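PDB 5ULJ: RAI1 from Scheffersomyces stipitis, which hydrolyses the NAD cap from the 5' end of NAD-capped RNAs, removing the whole NAD moiety, and stimulates the exoribonuclease RAT1. Local coordinates for residues S53-P58 / V236-D241; I111-G116 / L143-D148. All blocks are in the same frame, centred on the assembly; numbering follows the deposited sequence.

Interaction 1: S53-P58 / V236-D241; sequences SYYYLP and VDCVWD. With CA (calcium ion), chain E.
Tyr-54 and Val-239 form a single beta bridge that ties the short strand 54-55 to the far end of strand 228-239, part of the PD-(D/E)XK nuclease fold. Two backbone hydrogen bonds make it: Val-239 N gives to Ser-53 O at 2.8 Å, and Tyr-55 N gives to Val-239 O in an almost straight bond (176° at the hydrogen). On its other edge strand 54-55 pairs with strand 190-191.

Side chains pack on the bridge. Tyr-55 CB touches Cys-238 SG at 3.8 Å; the sulfur approaches the ring obliquely, 5.5 Å from its centroid. A chi1 of -174° swings the Tyr-55 ring away from the backbone N, and its CD2 meets Trp-240 CZ3 at 4.0 Å, the two side chains crossing at a slant. Tyr-54 runs alongside Val-239. Two contacts are of another kind: the indole makes a cation-pi contact with Lys-290, and Asp-241 O lies at the edge of the Tyr-54 ring.

Water 1 bridges the segments, bonding Ser-53 OG and, weakly, Asp-237 O. At the metal site, Glu-256 and the Leu-257 carbonyl bind the calcium ion together with Asp-237, whose OD2 reaches it at 2.6 Å.

Interaction 2: I111-G116 / L143-D148; sequences IITYRG and LFINSD. With 0WD ([[(2R,3S,4R,5R)-5-(3-aminocarbonyl-4H-pyridin-1-yl)-3,4-bis(oxidanyl)oxolan-2-yl]methoxy-oxidanyl-phosphoryl] [(2R,3S,4R,5R)-5-(6-aminopurin-9-yl)-4-oxidanyl-3-phosphonooxy-oxolan-2-yl]methyl hydrogen phosphate), chain F.
Ile-112 and Phe-144 meet on one face of two parallel strands, 111-114 and 142-147, neighbours in the central beta structure of this PD-(D/E)XK nuclease. The Ile-112 side chain runs beside the phenyl ring, and its CD1 tip rests 3.6 Å from Phe-144 CE2 while CB faces the CD2-CE2 side. On the other face, the methyl CG2 of Ile-111 fits against Ile-145 CD1 at 3.7 Å, and Thr-113 packs its CB and OG1 against Ile-145 CB. Strand 228-239 lines the far edge of 111-114, and strand 132-139 that of 142-147.

Ile-112 binds both ways, its N to Leu-143 O (2.8 Å) and its O to Ile-145 N (3.1 Å). With OG1 swung opposite its backbone N (chi1 -176°), Thr-113 also donates to Ile-145 O at 2.8 Å, from above the carbonyl plane. Farther along, Asn-146 OD1 lies at the CE2 edge of Tyr-114, whose OH bonds Asp-86 O; Asn-146 ND2 bonds Ser-85 O.

The strand then turns into helix 115-123 at 0WD, the bound 3'-NADP+. Gly-116 N holds 0WD O2N at 2.9 Å, and a side chain there would run into 0WD O3P. The bent Arg-115 chain brings NE to 0WD O2A (2.9 Å) and NH2 to 0WD O1N (3.0 Å), with Glu-235 O and Gln-282 O steadying the guanidinium. A methionine in place of Arg-115 would probably leave O2A and O1N without these donors and their negative charge less balanced. The chemistry thus passes from apolar strand packing to a cationic, N-H-rich grip on the pyrophosphate.

How the interactions relate
Interactions 1 and 2 lie on opposite sides of the chain's centre, their own centres about 27 Å apart, though their nearest atoms come within about 5 Å without touching. Strand 228-239 joins them: it pairs with strand 111-114 of interaction 2, and the 236-241 segment of interaction 1 covers its C-terminal end and the two residues after it. Along the chain the order is 53-58, 111-116, 143-148, 236-241, so both segments of interaction 2 fall between those of interaction 1. All four segments belong to the RAI1-like PD-(D/E)XK nuclease region. Between them lies the active site, where interaction 1 contributes a metal ligand and interaction 2 holds the pyrophosphate; Glu-235, immediately before 236-241, binds substrate as well.

Interaction 1: S53-P58 / V236-D241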
loop_
_atom_site.group_PDB
_atom_site.type_symbol
_atom_site.label_atom_id
_atom_site.label_comp_id
_atom_site.label_asym_id
_atom_site.label_seq_id
_atom_site.Cartn_x
_atom_site.Cartn_y
_atom_site.Cartn_z
ATOM N N SER A 53 16.270 0.739 3.831
ATOM C CA SER A 53 16.936 -0.536 3.593
ATOM C C SER A 53 17.487 -0.592 2.172
ATOM O O SER A 53 16.946 0.037 1.263
ATOM C CB SER A 53 15.977 -1.704 3.836
ATOM O OG SER A 53 15.525 -1.723 5.179
ATOM N N TYR A 54 18.564 -1.348 1.985
ATOM C CA TYR A 54 19.197 -1.460 0.676
ATOM C C TYR A 54 19.230 -2.909 0.205
ATOM O O TYR A 54 19.646 -3.800 0.944
ATOM C CB TYR A 54 20.613 -0.884 0.717
ATOM C CG TYR A 54 20.648 0.602 0.989
ATOM C CD1 TYR A 54 20.615 1.091 2.289
ATOM C CD2 TYR A 54 20.709 1.517 -0.054
ATOM C CE1 TYR A 54 20.641 2.448 2.542
ATOM C CE2 TYR A 54 20.737 2.876 0.189
ATOM C CZ TYR A 54 20.704 3.336 1.489
ATOM O OH TYR A 54 20.732 4.689 1.736
ATOM N N TYR A 55 18.791 -3.136 -1.027
ATOM C CA TYR A 55 18.689 -4.488 -1.561
ATOM C C TYR A 55 20.053 -5.153 -1.702
ATOM O O TYR A 55 20.975 -4.591 -2.294
ATOM C CB TYR A 55 17.979 -4.481 -2.915
ATOM C CG TYR A 55 17.720 -5.865 -3.467
ATOM C CD1 TYR A 55 16.669 -6.636 -2.989
ATOM C CD2 TYR A 55 18.528 -6.402 -4.460
ATOM C CE1 TYR A 55 16.427 -7.902 -3.486
ATOM C CE2 TYR A 55 18.293 -7.669 -4.964
ATOM C CZ TYR A 55 17.242 -8.414 -4.472
ATOM O OH TYR A 55 17.003 -9.675 -4.968
ATOM N N TYR A 56 20.171 -6.355 -1.151
ATOM C CA TYR A 56 21.372 -7.160 -1.319
ATOM C C TYR A 56 21.054 -8.640 -1.181
ATOM O O TYR A 56 20.799 -9.134 -0.082
ATOM C CB TYR A 56 22.447 -6.763 -0.310
ATOM C CG TYR A 56 23.672 -7.645 -0.386
ATOM C CD1 TYR A 56 24.453 -7.681 -1.533
ATOM C CD2 TYR A 56 24.039 -8.453 0.682
ATOM C CE1 TYR A 56 25.570 -8.489 -1.613
ATOM C CE2 TYR A 56 25.155 -9.264 0.612
ATOM C CZ TYR A 56 25.918 -9.277 -0.537
ATOM O OH TYR A 56 27.029 -10.084 -0.613
ATOM N N LEU A 57 21.070 -9.343 -2.305
ATOM C CA LEU A 57 20.789 -10.769 -2.319
ATOM C C LEU A 57 21.655 -11.461 -3.360
ATOM O O LEU A 57 21.274 -11.549 -4.526
ATOM C CB LEU A 57 19.308 -11.023 -2.603
ATOM C CG LEU A 57 18.796 -12.444 -2.362
ATOM C CD1 LEU A 57 18.859 -12.794 -0.884
ATOM C CD2 LEU A 57 17.379 -12.597 -2.893
ATOM N N PRO A 58 22.833 -11.945 -2.940
ATOM C CA PRO A 58 23.759 -12.636 -3.843
ATOM C C PRO A 58 23.101 -13.836 -4.505
ATOM O O PRO A 58 22.337 -14.549 -3.854
ATOM C CB PRO A 58 24.894 -13.088 -2.919
ATOM C CG PRO A 58 24.795 -12.214 -1.725
ATOM C CD PRO A 58 23.344 -11.890 -1.561
ATOM N N VAL A 236 7.351 1.556 1.347
ATOM C CA VAL A 236 8.384 1.131 0.409
ATOM C C VAL A 236 9.340 0.162 1.100
ATOM O O VAL A 236 9.788 0.416 2.217
ATOM C CB VAL A 236 9.169 2.332 -0.154
ATOM C CG1 VAL A 236 10.356 1.860 -0.977
ATOM C CG2 VAL A 236 8.255 3.220 -0.984
ATOM N N ASP A 237 9.647 -0.948 0.435
ATOM C CA ASP A 237 10.459 -2.000 1.038
ATOM C C ASP A 237 11.937 -1.630 1.137
ATOM O O ASP A 237 12.529 -1.718 2.213
ATOM C CB ASP A 237 10.304 -3.303 0.253
ATOM C CG ASP A 237 8.928 -3.915 0.414
ATOM O OD1 ASP A 237 8.277 -3.650 1.447
ATOM O OD2 ASP A 237 8.498 -4.662 -0.490
ATOM N N CYS A 238 12.533 -1.225 0.019
ATOM C CA CYS A 238 13.958 -0.912 0.003
ATOM C C CYS A 238 14.373 -0.076 -1.204
ATOM O O CYS A 238 13.550 0.269 -2.053
ATOM C CB CYS A 238 14.781 -2.204 0.035
ATOM S SG CYS A 238 14.691 -3.181 -1.482
ATOM N N VAL A 239 15.661 0.244 -1.263
ATOM C CA VAL A 239 16.237 0.977 -2.381
ATOM C C VAL A 239 17.119 0.051 -3.214
ATOM O O VAL A 239 17.879 -0.749 -2.668
ATOM C CB VAL A 239 17.061 2.192 -1.892
ATOM C CG1 VAL A 239 17.922 2.761 -3.010
ATOM C CG2 VAL A 239 16.139 3.257 -1.331
ATOM N N TRP A 240 17.001 0.152 -4.536
ATOM C CA TRP A 240 17.793 -0.668 -5.447
ATOM C C TRP A 240 19.276 -0.328 -5.376
ATOM O O TRP A 240 20.119 -1.216 -5.260
ATOM C CB TRP A 240 17.285 -0.508 -6.883
ATOM C CG TRP A 240 18.222 -1.035 -7.929
ATOM C CD1 TRP A 240 18.944 -0.302 -8.825
ATOM C CD2 TRP A 240 18.543 -2.409 -8.188
ATOM N NE1 TRP A 240 19.691 -1.131 -9.627
ATOM C CE2 TRP A 240 19.463 -2.431 -9.254
ATOM C CE3 TRP A 240 18.141 -3.623 -7.620
ATOM C CZ2 TRP A 240 19.987 -3.616 -9.766
ATOM C CZ3 TRP A 240 18.663 -4.799 -8.130
ATOM C CH2 TRP A 240 19.575 -4.787 -9.191
ATOM N N ASP A 241 19.593 0.961 -5.444
ATOM C CA ASP A 241 20.984 1.392 -5.415
ATOM C C ASP A 241 21.247 2.470 -4.365
ATOM O O ASP A 241 21.904 2.212 -3.357
ATOM C CB ASP A 241 21.415 1.890 -6.799
ATOM C CG ASP A 241 20.338 2.702 -7.490
ATOM O OD1 ASP A 241 19.520 3.336 -6.790
ATOM O OD2 ASP A 241 20.311 2.712 -8.739
HETATM CA CA CA E . 6.496 -6.032 0.367
HETATM O O HOH W 1 13.433 -0.051 5.102
HETATM O O HOH W 2 6.522 -5.745 3.148
HETATM O O HOH W 3 5.567 -3.638 0.756
#

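Interaction 2: I111-G116 / L143-D148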
loop_
_atom_site.group_PDB
_atom_site.type_symbol
_atom_site.label_atom_id
_atom_site.label_comp_id
_atom_site.label_asym_id
_atom_site.label_seq_id
_atom_site.Cartn_x
_atom_site.Cartn_y
_atom_site.Cartn_z
ATOM N N ILE A 111 -7.206 15.028 -3.543
ATOM C CA ILE A 111 -7.416 13.847 -2.710
ATOM C C ILE A 111 -6.183 13.508 -1.875
ATOM O O ILE A 111 -5.059 13.524 -2.376
ATOM C CB ILE A 111 -7.784 12.615 -3.568
ATOM C CG1 ILE A 111 -9.026 12.896 -4.416
ATOM C CG2 ILE A 111 -8.007 11.391 -2.690
ATOM C CD1 ILE A 111 -9.407 11.750 -5.328
ATOM N N ILE A 112 -6.406 13.203 -0.600
ATOM C CA ILE A 112 -5.343 12.762 0.297
ATOM C C ILE A 112 -5.706 11.409 0.905
ATOM O O ILE A 112 -6.707 11.291 1.611
ATOM C CB ILE A 112 -5.093 13.783 1.424
ATOM C CG1 ILE A 112 -4.632 15.119 0.837
ATOM C CG2 ILE A 112 -4.072 13.245 2.416
ATOM C CD1 ILE A 112 -4.562 16.241 1.849
ATOM N N THR A 113 -4.895 10.391 0.630
ATOM C CA THR A 113 -5.204 9.040 1.088
ATOM C C THR A 113 -3.986 8.116 1.072
ATOM O O THR A 113 -2.868 8.547 0.787
ATOM C CB THR A 113 -6.320 8.409 0.228
ATOM O OG1 THR A 113 -6.667 7.120 0.751
ATOM C CG2 THR A 113 -5.870 8.268 -1.217
ATOM N N TYR A 114 -4.219 6.846 1.388
ATOM C CA TYR A 114 -3.168 5.833 1.367
ATOM C C TYR A 114 -3.132 5.096 0.034
ATOM O O TYR A 114 -4.161 4.918 -0.617
ATOM C CB TYR A 114 -3.363 4.825 2.501
ATOM C CG TYR A 114 -3.134 5.383 3.885
ATOM C CD1 TYR A 114 -1.849 5.538 4.387
ATOM C CD2 TYR A 114 -4.203 5.742 4.694
ATOM C CE1 TYR A 114 -1.634 6.043 5.656
ATOM C CE2 TYR A 114 -3.999 6.247 5.963
ATOM C CZ TYR A 114 -2.713 6.395 6.439
ATOM O OH TYR A 114 -2.506 6.898 7.703
ATOM N N ARG A 115 -1.938 4.661 -0.359
ATOM C CA ARG A 115 -1.745 3.918 -1.599
ATOM C C ARG A 115 -2.562 2.629 -1.620
ATOM O O ARG A 115 -3.212 2.315 -2.617
ATOM C CB ARG A 115 -0.256 3.603 -1.795
ATOM C CG ARG A 115 0.098 2.894 -3.101
ATOM C CD ARG A 115 0.123 1.375 -2.945
ATOM N NE ARG A 115 0.835 0.951 -1.742
ATOM C CZ ARG A 115 2.150 0.765 -1.676
ATOM N NH1 ARG A 115 2.905 0.964 -2.747
ATOM N NH2 ARG A 115 2.708 0.375 -0.538
ATOM N N GLY A 116 -2.515 1.888 -0.516
ATOM C CA GLY A 116 -3.168 0.594 -0.424
ATOM C C GLY A 116 -4.666 0.648 -0.647
ATOM O O GLY A 116 -5.260 -0.290 -1.179
ATOM N N LEU A 143 -10.504 16.199 -0.470
ATOM C CA LEU A 143 -11.118 14.943 -0.050
ATOM C C LEU A 143 -10.114 14.068 0.690
ATOM O O LEU A 143 -9.022 13.799 0.191
ATOM C CB LEU A 143 -11.685 14.182 -1.251
ATOM C CG LEU A 143 -12.881 14.796 -1.979
ATOM C CD1 LEU A 143 -13.512 13.778 -2.921
ATOM C CD2 LEU A 143 -13.906 15.322 -0.986
ATOM N N PHE A 144 -10.493 13.629 1.884
ATOM C CA PHE A 144 -9.667 12.720 2.666
ATOM C C PHE A 144 -10.303 11.336 2.657
ATOM O O PHE A 144 -11.497 11.195 2.915
ATOM C CB PHE A 144 -9.495 13.239 4.096
ATOM C CG PHE A 144 -8.756 14.547 4.180
ATOM C CD1 PHE A 144 -9.396 15.744 3.891
ATOM C CD2 PHE A 144 -7.420 14.581 4.543
ATOM C CE1 PHE A 144 -8.716 16.946 3.963
ATOM C CE2 PHE A 144 -6.735 15.780 4.619
ATOM C CZ PHE A 144 -7.385 16.963 4.328
ATOM N N ILE A 145 -9.508 10.318 2.342
ATOM C CA ILE A 145 -10.036 8.967 2.190
ATOM C C ILE A 145 -9.306 7.962 3.072
ATOM O O ILE A 145 -8.079 7.860 3.040
ATOM C CB ILE A 145 -9.960 8.501 0.723
ATOM C CG1 ILE A 145 -10.746 9.454 -0.180
ATOM C CG2 ILE A 145 -10.479 7.078 0.584
ATOM C CD1 ILE A 145 -10.730 9.070 -1.646
ATOM N N ASN A 146 -10.072 7.219 3.863
ATOM C CA ASN A 146 -9.512 6.206 4.745
ATOM C C ASN A 146 -10.451 5.016 4.877
ATOM O O ASN A 146 -11.655 5.138 4.650
ATOM C CB ASN A 146 -9.221 6.802 6.125
ATOM C CG ASN A 146 -8.380 5.883 6.994
ATOM O OD1 ASN A 146 -7.582 5.094 6.490
ATOM N ND2 ASN A 146 -8.562 5.977 8.307
ATOM N N SER A 147 -9.900 3.860 5.227
ATOM C CA SER A 147 -10.724 2.713 5.576
ATOM C C SER A 147 -11.380 2.980 6.926
ATOM O O SER A 147 -10.929 3.845 7.678
ATOM C CB SER A 147 -9.890 1.430 5.617
ATOM O OG SER A 147 -8.808 1.552 6.523
ATOM N N ASP A 148 -12.446 2.248 7.231
ATOM C CA ASP A 148 -13.151 2.444 8.493
ATOM C C ASP A 148 -12.621 1.497 9.566
ATOM O O ASP A 148 -12.667 0.278 9.403
ATOM C CB ASP A 148 -14.656 2.246 8.306
ATOM C CG ASP A 148 -15.447 2.605 9.547
ATOM O OD1 ASP A 148 -15.623 3.813 9.810
ATOM O OD2 ASP A 148 -15.893 1.681 10.258
HETATM C C1M 0WD F . -0.694 1.313 7.454
HETATM C C2M 0WD F . -1.076 0.218 6.498
HETATM O O2M 0WD F . -1.994 -0.697 7.117
HETATM C C3M 0WD F . 0.282 -0.398 6.377
HETATM O O3M 0WD F . 0.639 -0.909 7.663
HETATM O O4M 0WD F . 0.346 1.955 6.688
HETATM C C4M 0WD F . 1.115 0.858 6.098
HETATM C C5M 0WD F . 1.334 1.104 4.596
HETATM O O5M 0WD F . 0.145 1.546 3.936
HETATM P PN 0WD F . -0.098 1.093 2.408
HETATM O O1N 0WD F . 1.317 1.175 1.984
HETATM O O2N 0WD F . -1.145 2.060 2.011
HETATM O O3P 0WD F . -0.596 -0.432 2.515
HETATM P PA 0WD F . -0.399 -1.599 1.437
HETATM O O1A 0WD F . -1.515 -2.559 1.579
HETATM O O2A 0WD F . -0.117 -1.000 0.115
HETATM O O5B 0WD F . 0.946 -2.305 1.977
HETATM C C5B 0WD F . 0.877 -3.583 2.612
HETATM C C4B 0WD F . 1.939 -3.672 3.713
HETATM C C3B 0WD F . 2.531 -5.053 3.802
HETATM O O3B 0WD F . 3.345 -5.354 2.652
HETATM P "P2'" 0WD F . 2.808 -6.305 1.495
HETATM O OP2 0WD F . 4.064 -6.935 1.033
HETATM O OP1 0WD F . 1.890 -7.219 2.189
HETATM O OP3 0WD F . 2.197 -5.379 0.530
HETATM O O4B 0WD F . 1.356 -3.554 5.031
HETATM C C1B 0WD F . 2.314 -4.209 5.924
HETATM C C2B 0WD F . 3.386 -4.772 4.996
HETATM O O2B 0WD F . 4.316 -3.735 4.664
#